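Local coordinates for bromo domain-containing protein (Trypanosoma brucei brucei, PDB 5KO4), which is of unknown function but contains a bromodomain, the module that in relatives recognises acetylated lysine, so it probably reads acetyl-lysine marks, at residues Q74-Y79 and P85-A90; H16-L21 and R91-A96; N67-V72 and I95-L100. All blocks are in the same frame, centred on the assembly; numbering follows the deposited sequence. Where two conformers were deposited one is given.

Contact 1: residues Q74-Y79 and P85-A90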
loop_
_atom_site.group_PDB
_atom_site.type_symbol
_atom_site.label_atom_id
_atom_site.label_comp_id
_atom_site.label_asym_id
_atom_site.label_seq_id
_atom_site.Cartn_x
_atom_site.Cartn_y
_atom_site.Cartn_z
ATOM N N GLN A 74 5.283 12.941 -4.182
ATOM C CA GLN A 74 5.921 13.404 -2.957
ATOM C C GLN A 74 5.206 12.837 -1.718
ATOM O O GLN A 74 5.865 12.478 -0.739
ATOM C CB GLN A 74 5.974 14.923 -2.887
ATOM C CG GLN A 74 6.870 15.442 -1.751
ATOM C CD GLN A 74 8.289 14.945 -1.895
ATOM O OE1 GLN A 74 8.917 15.071 -2.964
ATOM N NE2 GLN A 74 8.852 14.362 -0.831
ATOM N N ASN A 75 3.876 12.681 -1.774
ATOM C CA ASN A 75 3.174 12.064 -0.646
ATOM C C ASN A 75 3.618 10.624 -0.463
ATOM O O ASN A 75 3.787 10.169 0.668
ATOM C CB ASN A 75 1.662 12.109 -0.852
ATOM C CG ASN A 75 1.067 13.464 -0.618
ATOM O OD1 ASN A 75 1.692 14.361 -0.035
ATOM N ND2 ASN A 75 -0.184 13.632 -1.034
ATOM N N CYS A 76 3.872 9.921 -1.557
ATOM C CA CYS A 76 4.390 8.563 -1.460
ATOM C C CYS A 76 5.737 8.563 -0.749
ATOM O O CYS A 76 5.964 7.746 0.146
ATOM C CB CYS A 76 4.506 7.936 -2.836
ATOM S SG CYS A 76 5.249 6.285 -2.831
ATOM N N TYR A 77 6.629 9.474 -1.129
ATOM C CA TYR A 77 7.942 9.500 -0.497
ATOM C C TYR A 77 7.817 9.815 0.968
ATOM O O TYR A 77 8.521 9.219 1.781
ATOM C CB TYR A 77 8.884 10.504 -1.175
ATOM C CG TYR A 77 8.982 10.395 -2.688
ATOM C CD1 TYR A 77 8.778 9.182 -3.338
ATOM C CD2 TYR A 77 9.159 11.526 -3.473
ATOM C CE1 TYR A 77 8.783 9.097 -4.733
ATOM C CE2 TYR A 77 9.162 11.452 -4.864
ATOM C CZ TYR A 77 8.935 10.240 -5.488
ATOM O OH TYR A 77 8.912 10.152 -6.863
ATOM N N ASP A 78 6.929 10.721 1.331
ATOM C CA ASP A 78 6.806 11.130 2.725
ATOM C C ASP A 78 6.177 10.029 3.581
ATOM O O ASP A 78 6.598 9.843 4.712
ATOM C CB ASP A 78 5.983 12.415 2.822
ATOM C CG ASP A 78 6.668 13.618 2.178
ATOM O OD1 ASP A 78 7.828 13.473 1.726
ATOM O OD2 ASP A 78 6.021 14.671 2.062
ATOM N N TYR A 79 5.207 9.292 3.057
ATOM C CA TYR A 79 4.527 8.263 3.830
ATOM C C TYR A 79 5.362 6.975 3.913
ATOM O O TYR A 79 5.517 6.394 4.990
ATOM C CB TYR A 79 3.158 7.970 3.194
ATOM C CG TYR A 79 2.332 6.967 3.963
ATOM C CD1 TYR A 79 1.635 7.343 5.102
ATOM C CD2 TYR A 79 2.193 5.661 3.513
ATOM C CE1 TYR A 79 0.830 6.439 5.785
ATOM C CE2 TYR A 79 1.448 4.732 4.220
ATOM C CZ TYR A 79 0.739 5.128 5.340
ATOM O OH TYR A 79 -0.011 4.185 6.000
ATOM N N PRO A 85 10.206 0.322 -1.607
ATOM C CA PRO A 85 9.633 -0.249 -2.834
ATOM C C PRO A 85 8.426 0.543 -3.378
ATOM O O PRO A 85 8.319 0.733 -4.585
ATOM C CB PRO A 85 9.239 -1.656 -2.398
ATOM C CG PRO A 85 10.199 -1.987 -1.340
ATOM C CD PRO A 85 10.338 -0.706 -0.561
ATOM N N PHE A 86 7.540 1.069 -2.510
ATOM C CA PHE A 86 6.456 1.893 -3.045
ATOM C C PHE A 86 7.023 3.121 -3.783
ATOM O O PHE A 86 6.542 3.508 -4.856
ATOM C CB PHE A 86 5.526 2.368 -1.929
ATOM C CG PHE A 86 4.494 1.356 -1.500
ATOM C CD1 PHE A 86 3.449 1.018 -2.335
ATOM C CD2 PHE A 86 4.559 0.756 -0.250
ATOM C CE1 PHE A 86 2.475 0.107 -1.925
ATOM C CE2 PHE A 86 3.585 -0.148 0.157
ATOM C CZ PHE A 86 2.565 -0.486 -0.692
ATOM N N SER A 87 8.043 3.751 -3.188
ATOM C CA SER A 87 8.638 4.938 -3.762
ATOM C C SER A 87 9.392 4.634 -5.069
ATOM O O SER A 87 9.513 5.520 -5.887
ATOM C CB SER A 87 9.545 5.607 -2.760
ATOM O OG SER A 87 8.716 6.117 -1.727
ATOM N N THR A 88 9.881 3.385 -5.281
ATOM C CA THR A 88 10.533 3.079 -6.568
ATOM C C THR A 88 9.544 3.251 -7.706
ATOM O O THR A 88 9.911 3.811 -8.733
ATOM C CB THR A 88 11.184 1.677 -6.629
ATOM O OG1 THR A 88 10.187 0.644 -6.537
ATOM C CG2 THR A 88 12.220 1.476 -5.571
ATOM N N LEU A 89 8.297 2.796 -7.538
ATOM C CA LEU A 89 7.286 2.962 -8.600
ATOM C C LEU A 89 6.939 4.459 -8.755
ATOM O O LEU A 89 6.914 4.983 -9.873
ATOM C CB LEU A 89 6.014 2.176 -8.289
ATOM C CG LEU A 89 4.854 2.420 -9.270
ATOM C CD1 LEU A 89 5.264 2.077 -10.726
ATOM C CD2 LEU A 89 3.612 1.657 -8.840
ATOM N N ALA A 90 6.713 5.159 -7.646
ATOM C CA ALA A 90 6.403 6.587 -7.732
ATOM C C ALA A 90 7.538 7.354 -8.413
ATOM O O ALA A 90 7.267 8.263 -9.188
ATOM C CB ALA A 90 6.152 7.163 -6.346
#

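Contact 2: residues H16-L21 and R91-A96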
loop_
_atom_site.group_PDB
_atom_site.type_symbol
_atom_site.label_atom_id
_atom_site.label_comp_id
_atom_site.label_asym_id
_atom_site.label_seq_id
_atom_site.Cartn_x
_atom_site.Cartn_y
_atom_site.Cartn_z
ATOM N N HIS A 16 -2.901 10.037 -18.573
ATOM C CA HIS A 16 -3.150 8.703 -19.110
ATOM C C HIS A 16 -1.876 7.854 -19.073
ATOM O O HIS A 16 -1.935 6.680 -18.696
ATOM C CB HIS A 16 -3.683 8.793 -20.533
ATOM C CG HIS A 16 -4.036 7.473 -21.129
ATOM N ND1 HIS A 16 -5.286 6.908 -20.934
ATOM C CD2 HIS A 16 -3.307 6.662 -21.931
ATOM C CE1 HIS A 16 -5.274 5.767 -21.609
ATOM N NE2 HIS A 16 -4.101 5.577 -22.222
ATOM N N VAL A 17 -0.730 8.438 -19.427
ATOM C CA VAL A 17 0.538 7.706 -19.402
ATOM C C VAL A 17 0.837 7.251 -17.977
ATOM O O VAL A 17 1.146 6.083 -17.748
ATOM C CB VAL A 17 1.691 8.581 -19.974
ATOM C CG1 VAL A 17 3.061 7.957 -19.691
ATOM C CG2 VAL A 17 1.512 8.804 -21.468
ATOM N N VAL A 18 0.720 8.163 -17.022
ATOM C CA VAL A 18 1.017 7.854 -15.631
ATOM C C VAL A 18 0.074 6.775 -15.087
ATOM O O VAL A 18 0.530 5.852 -14.406
ATOM C CB VAL A 18 0.937 9.161 -14.812
ATOM C CG1 VAL A 18 0.778 8.899 -13.334
ATOM C CG2 VAL A 18 2.153 10.051 -15.101
ATOM N N MET A 19 -1.223 6.862 -15.389
ATOM C CA MET A 19 -2.160 5.867 -14.872
ATOM C C MET A 19 -1.901 4.503 -15.496
ATOM O O MET A 19 -2.031 3.500 -14.797
ATOM C CB MET A 19 -3.596 6.323 -15.097
ATOM C CG MET A 19 -3.928 7.487 -14.193
ATOM S SD MET A 19 -5.569 8.178 -14.323
ATOM C CE MET A 19 -6.491 6.834 -13.736
ATOM N N ASP A 20 -1.391 4.456 -16.727
ATOM C CA ASP A 20 -1.014 3.177 -17.355
ATOM C C ASP A 20 0.273 2.605 -16.719
ATOM O O ASP A 20 0.416 1.390 -16.628
ATOM C CB ASP A 20 -0.806 3.356 -18.867
ATOM C CG ASP A 20 -2.076 3.437 -19.694
ATOM O OD1 ASP A 20 -3.130 2.979 -19.214
ATOM O OD2 ASP A 20 -2.001 3.914 -20.842
ATOM N N LEU A 21 1.229 3.470 -16.324
ATOM C CA LEU A 21 2.449 3.023 -15.639
ATOM C C LEU A 21 2.100 2.432 -14.277
ATOM O O LEU A 21 2.767 1.506 -13.816
ATOM C CB LEU A 21 3.430 4.169 -15.449
ATOM C CG LEU A 21 4.037 4.731 -16.719
ATOM C CD1 LEU A 21 5.033 5.824 -16.386
ATOM C CD2 LEU A 21 4.726 3.647 -17.549
ATOM N N ARG A 91 8.805 6.960 -8.174
ATOM C CA ARG A 91 9.942 7.636 -8.814
ATOM C C ARG A 91 9.927 7.409 -10.318
ATOM O O ARG A 91 10.196 8.348 -11.067
ATOM C CB ARG A 91 11.277 7.146 -8.235
ATOM C CG ARG A 91 11.613 7.736 -6.859
ATOM C CD ARG A 91 11.975 9.172 -6.917
ATOM N NE ARG A 91 13.177 9.497 -6.146
ATOM C CZ ARG A 91 13.204 9.786 -4.847
ATOM N NH1 ARG A 91 12.115 9.646 -4.102
ATOM N NH2 ARG A 91 14.332 10.160 -4.272
ATOM N N ARG A 92 9.625 6.175 -10.776
ATOM C CA ARG A 92 9.566 5.941 -12.226
ATOM C C ARG A 92 8.459 6.798 -12.844
ATOM O O ARG A 92 8.624 7.322 -13.943
ATOM C CB ARG A 92 9.313 4.466 -12.550
ATOM C CG ARG A 92 10.414 3.503 -12.120
ATOM C CD ARG A 92 11.833 3.974 -12.395
ATOM N NE ARG A 92 12.064 4.263 -13.820
ATOM C CZ ARG A 92 13.209 4.718 -14.312
ATOM N NH1 ARG A 92 14.250 4.925 -13.512
ATOM N NH2 ARG A 92 13.329 4.960 -15.615
ATOM N N ILE A 93 7.340 6.956 -12.136
ATOM C CA ILE A 93 6.235 7.783 -12.597
ATOM C C ILE A 93 6.650 9.255 -12.598
ATOM O O ILE A 93 6.338 9.965 -13.551
ATOM C CB ILE A 93 4.995 7.514 -11.713
ATOM C CG1 ILE A 93 4.412 6.137 -12.059
ATOM C CG2 ILE A 93 3.927 8.624 -11.888
ATOM C CD1 ILE A 93 3.391 5.620 -11.076
ATOM N N GLU A 94 7.375 9.708 -11.569
ATOM C CA GLU A 94 7.841 11.083 -11.509
ATOM C C GLU A 94 8.781 11.370 -12.680
ATOM O O GLU A 94 8.695 12.424 -13.309
ATOM C CB GLU A 94 8.560 11.364 -10.183
ATOM C CG GLU A 94 8.868 12.842 -10.011
ATOM C CD GLU A 94 9.631 13.208 -8.762
ATOM O OE1 GLU A 94 9.863 12.317 -7.922
ATOM O OE2 GLU A 94 10.058 14.377 -8.654
ATOM N N ILE A 95 9.683 10.429 -12.970
ATOM C CA ILE A 95 10.621 10.569 -14.071
ATOM C C ILE A 95 9.849 10.721 -15.357
ATOM O O ILE A 95 10.144 11.613 -16.145
ATOM C CB ILE A 95 11.578 9.351 -14.111
ATOM C CG1 ILE A 95 12.563 9.420 -12.941
ATOM C CG2 ILE A 95 12.326 9.289 -15.438
ATOM C CD1 ILE A 95 13.259 8.182 -12.650
ATOM N N ALA A 96 8.832 9.883 -15.565
ATOM C CA ALA A 96 8.023 9.968 -16.770
ATOM C C ALA A 96 7.302 11.275 -16.888
ATOM O O ALA A 96 7.370 11.909 -17.936
ATOM C CB ALA A 96 7.016 8.838 -16.813
#

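Contact 3: residues N67-V72 and I95-L100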
loop_
_atom_site.group_PDB
_atom_site.type_symbol
_atom_site.label_atom_id
_atom_site.label_comp_id
_atom_site.label_asym_id
_atom_site.label_seq_id
_atom_site.Cartn_x
_atom_site.Cartn_y
_atom_site.Cartn_z
ATOM N N ASN A 67 1.465 20.707 -10.166
ATOM C CA ASN A 67 1.523 20.675 -8.715
ATOM C C ASN A 67 0.824 19.453 -8.147
ATOM O O ASN A 67 1.360 18.800 -7.261
ATOM C CB ASN A 67 0.893 21.913 -8.136
ATOM C CG ASN A 67 1.733 23.140 -8.304
ATOM O OD1 ASN A 67 2.902 23.083 -8.675
ATOM N ND2 ASN A 67 1.101 24.268 -8.240
ATOM N N ASP A 68 -0.393 19.149 -8.629
ATOM C CA ASP A 68 -1.125 17.997 -8.085
ATOM C C ASP A 68 -0.456 16.670 -8.463
ATOM O O ASP A 68 -0.404 15.749 -7.634
ATOM C CB ASP A 68 -2.571 17.991 -8.556
ATOM C CG ASP A 68 -3.449 18.998 -7.860
ATOM O OD1 ASP A 68 -2.968 19.652 -6.896
ATOM O OD2 ASP A 68 -4.610 19.162 -8.288
ATOM N N MET A 69 0.093 16.567 -9.686
ATOM C CA MET A 69 0.796 15.364 -10.091
ATOM C C MET A 69 2.026 15.134 -9.235
ATOM O O MET A 69 2.256 14.010 -8.768
ATOM C CB MET A 69 1.202 15.482 -11.555
ATOM C CG MET A 69 0.012 15.521 -12.527
ATOM S SD MET A 69 -0.791 13.913 -12.718
ATOM C CE MET A 69 0.395 13.084 -13.742
ATOM N N ARG A 70 2.797 16.192 -8.983
ATOM C CA ARG A 70 3.998 16.099 -8.155
ATOM C C ARG A 70 3.626 15.746 -6.718
ATOM O O ARG A 70 4.371 15.057 -6.027
ATOM C CB ARG A 70 4.780 17.424 -8.198
ATOM C CG ARG A 70 5.507 17.642 -9.508
ATOM C CD ARG A 70 6.134 19.011 -9.601
ATOM N NE ARG A 70 6.901 19.153 -10.838
ATOM C CZ ARG A 70 7.396 20.298 -11.296
ATOM N NH1 ARG A 70 7.212 21.430 -10.621
ATOM N NH2 ARG A 70 8.071 20.324 -12.436
ATOM N N LEU A 71 2.475 16.217 -6.257
ATOM C CA LEU A 71 2.028 15.945 -4.890
ATOM C C LEU A 71 1.761 14.438 -4.652
ATOM O O LEU A 71 2.061 13.911 -3.575
ATOM C CB LEU A 71 0.758 16.751 -4.637
ATOM C CG LEU A 71 0.092 16.616 -3.296
ATOM C CD1 LEU A 71 1.057 16.973 -2.155
ATOM C CD2 LEU A 71 -1.152 17.472 -3.255
ATOM N N VAL A 72 1.241 13.732 -5.659
ATOM C CA VAL A 72 0.978 12.300 -5.487
ATOM C C VAL A 72 2.277 11.579 -5.159
ATOM O O VAL A 72 2.344 10.763 -4.227
ATOM C CB VAL A 72 0.346 11.686 -6.750
ATOM C CG1 VAL A 72 0.181 10.177 -6.604
ATOM C CG2 VAL A 72 -0.993 12.332 -7.065
ATOM N N ILE A 95 9.683 10.429 -12.970
ATOM C CA ILE A 95 10.621 10.569 -14.071
ATOM C C ILE A 95 9.849 10.721 -15.357
ATOM O O ILE A 95 10.144 11.613 -16.145
ATOM C CB ILE A 95 11.578 9.351 -14.111
ATOM C CG1 ILE A 95 12.563 9.420 -12.941
ATOM C CG2 ILE A 95 12.326 9.289 -15.438
ATOM C CD1 ILE A 95 13.259 8.182 -12.650
ATOM N N ALA A 96 8.832 9.883 -15.565
ATOM C CA ALA A 96 8.023 9.968 -16.770
ATOM C C ALA A 96 7.302 11.275 -16.888
ATOM O O ALA A 96 7.370 11.909 -17.936
ATOM C CB ALA A 96 7.016 8.838 -16.813
ATOM N N MET A 97 6.571 11.684 -15.874
ATOM C CA MET A 97 5.806 12.911 -16.037
ATOM C C MET A 97 6.752 14.145 -16.172
ATOM O O MET A 97 6.472 14.999 -17.006
ATOM C CB MET A 97 4.784 13.088 -14.914
ATOM C CG MET A 97 5.371 13.357 -13.586
ATOM S SD MET A 97 4.209 13.003 -12.242
ATOM C CE MET A 97 4.938 13.913 -11.001
ATOM N N GLU A 98 7.916 14.172 -15.488
ATOM C CA GLU A 98 8.855 15.296 -15.661
ATOM C C GLU A 98 9.443 15.315 -17.091
ATOM O O GLU A 98 9.572 16.385 -17.692
ATOM C CB GLU A 98 9.980 15.259 -14.622
ATOM C CG GLU A 98 9.508 15.495 -13.193
ATOM C CD GLU A 98 8.813 16.814 -12.922
ATOM O OE1 GLU A 98 9.155 17.823 -13.578
ATOM O OE2 GLU A 98 7.929 16.841 -12.034
ATOM N N ASP A 99 9.698 14.133 -17.677
ATOM C CA ASP A 99 10.184 14.063 -19.060
ATOM C C ASP A 99 9.156 14.604 -20.037
ATOM O O ASP A 99 9.527 15.093 -21.107
ATOM C CB ASP A 99 10.480 12.610 -19.459
ATOM C CG ASP A 99 11.685 11.964 -18.808
ATOM O OD1 ASP A 99 12.507 12.699 -18.196
ATOM O OD2 ASP A 99 11.798 10.725 -18.883
ATOM N N LEU A 100 7.866 14.421 -19.734
ATOM C CA LEU A 100 6.787 14.876 -20.604
ATOM C C LEU A 100 6.423 16.345 -20.350
ATOM O O LEU A 100 6.155 17.040 -21.319
ATOM C CB LEU A 100 5.560 13.997 -20.414
ATOM C CG LEU A 100 5.766 12.524 -20.754
ATOM C CD1 LEU A 100 4.527 11.704 -20.431
ATOM C CD2 LEU A 100 6.157 12.339 -22.206
#

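Contact 1: residues Q74-Y79 and P85-A90
Cys-76 and Tyr-77, near the C-terminal end of helix 62-80, face Phe-86, Ser-87 and Ala-90 on the first turns of helix 85-104. The two helices form the antiparallel hairpin of the bromodomain's four-helix bundle. Their short segments run at 165° with axes 8.9 Å apart, and the CA atoms of Tyr-77 and Ser-87 come within 5.7 Å, consistent with the small Cys-76, Ser-87 and Ala-90 between the helices. Apolar contact comes first. The thiol of Cys-76 stands anti to the backbone N (chi1 176°), which turns SG toward helix 85-104; there it lies 3.7 Å from Ala-90 CB and 4.0 Å from Phe-86 CB. The Phe-86 ring itself leads away from helix 62-80. The contacts round the Tyr-77 ring form a second group and differ in geometry: Ser-87 OG sits at the edge, in the ring plane, 3.5 Å from CD1, whereas the methyl of Ala-90 approaches CE1 obliquely at 3.6 Å. As for polar groups, no hydrogen bond joins the two segments; Ser-87 OG finds its partners outside them, in Arg-81 O and Ser-84 OG, tying the start of helix 85-104 to the connecting loop. Asn-80, whose ND2 is hydrogen-bonded to Cys-76 O, matches in position the asparagine that anchors acetyl-lysine in other bromodomains, and Phe-86, at the corresponding gatekeeper position, also packs on Asn-80 of the second subunit. The phenol oxygen of Tyr-77 is hydrogen-bonded to Glu-94 OE1; Tyr-77 OH also passes 3.4 Å from Ala-90 O, a proximity without a hydrogen bond.

Contact 2: residues H16-L21 and R91-A96
Val-18 and Leu-21, on the closing turn of helix 8-21, pack against Ile-93 and Ala-96 in the middle of helix 85-104, where the first and last long helices of the domain lie side by side. The short segments run antiparallel at 159° with axes 10.0 Å apart, and the nearest pair of CA atoms, Val-18 and Ile-93, is separated by 6.0 Å. At that level the branched side chains cross at about a right angle. Val-18 CG1 presses on Ile-93 CG2 at 3.5 Å, tighter than ordinary carbon-carbon contact, while Val-18 CG2 stands 3.9 Å from the same Ile-93 methyl. One methyl of the isoleucine thus meets both branches of the valine. In the bromodomain fold this interface closes the bundle by bringing the N-terminal helix, distant in sequence, against the C-terminal one; Trp-47 of helix 47-55 touches both Val-18 and Ile-93, extending the apolar interior. Nearer the surface, Leu-21 uses two parts of its side chain. Its CB lies 4.0 Å from Ile-93 CG1. Its CG is anti to the carbonyl carbon (chi1 -67°) and, with chi2 extended (-178°), the CD1 methyl reaches across to 3.6 Å from Ala-96 CB. The short alanine side chain thereby receives the leucine end one turn beyond Ile-93. Interlocking is purely apolar, for no hydrogen bond or salt bridge crosses between the segments. Charged groups of helix 85-104 are turned elsewhere: Arg-91 forms a salt bridge through its NH1 with Glu-82, in the loop that precedes this helix.

Contact 3: residues N67-V72 and I95-L100
Arg-70 is extended from CG to NE (chi2 173°), while Glu-98 bends at its second torsion (chi2 -59°); the two side chains cross at about a right angle, yet their charged ends meet nearly coplanar, 26° apart. The guanidinium grips the carboxylate side-on: NE donates to Glu-98 OE2 at 2.8 Å and NH2 to Glu-98 OE1 at 3.0 Å. Both oxygens use their syn lone pairs, so the paired bonds restrain rotation of either group. Toward the interior, Met-97 was modelled in two conformers; in the one described it reaches across with its chain extended beyond CG and slides past Met-69 in the opposite direction, its SD 4.0 Å from Met-69 CB. The terminal CE lies 3.5 Å from Met-69 O and 3.7 Å from Arg-70 CA. Met-69 also touches Leu-15 and Trp-47, linking the pair to the remaining helices. A buried methionine pair with a bidentate salt bridge at its rim thus joins the two antiparallel C-terminal helices of the bromodomain's four-helix bundle.

In the fold
Helix 85-104 takes part in all three contacts. It pairs with helix 62-80 in contacts 1 and 3, whose centres are about 13 Å apart, and with helix 8-21 in contact 2. Contacts 2 and 3 lie closer, centres about 8 Å apart, and merge in the interior: Val-18 CG2 is 3.8 Å from Met-69 CE and 4.0 Å from Met-97 CB. Contact 1 meets the 16-21 segment of contact 2 through packing of Leu-89 CD1 on Leu-21 O at 4.0 Å. By comparison with other bromodomains, contact 1 lies at the acetyl-lysine pocket end, whereas contacts 2 and 3 lie farther along the bundle.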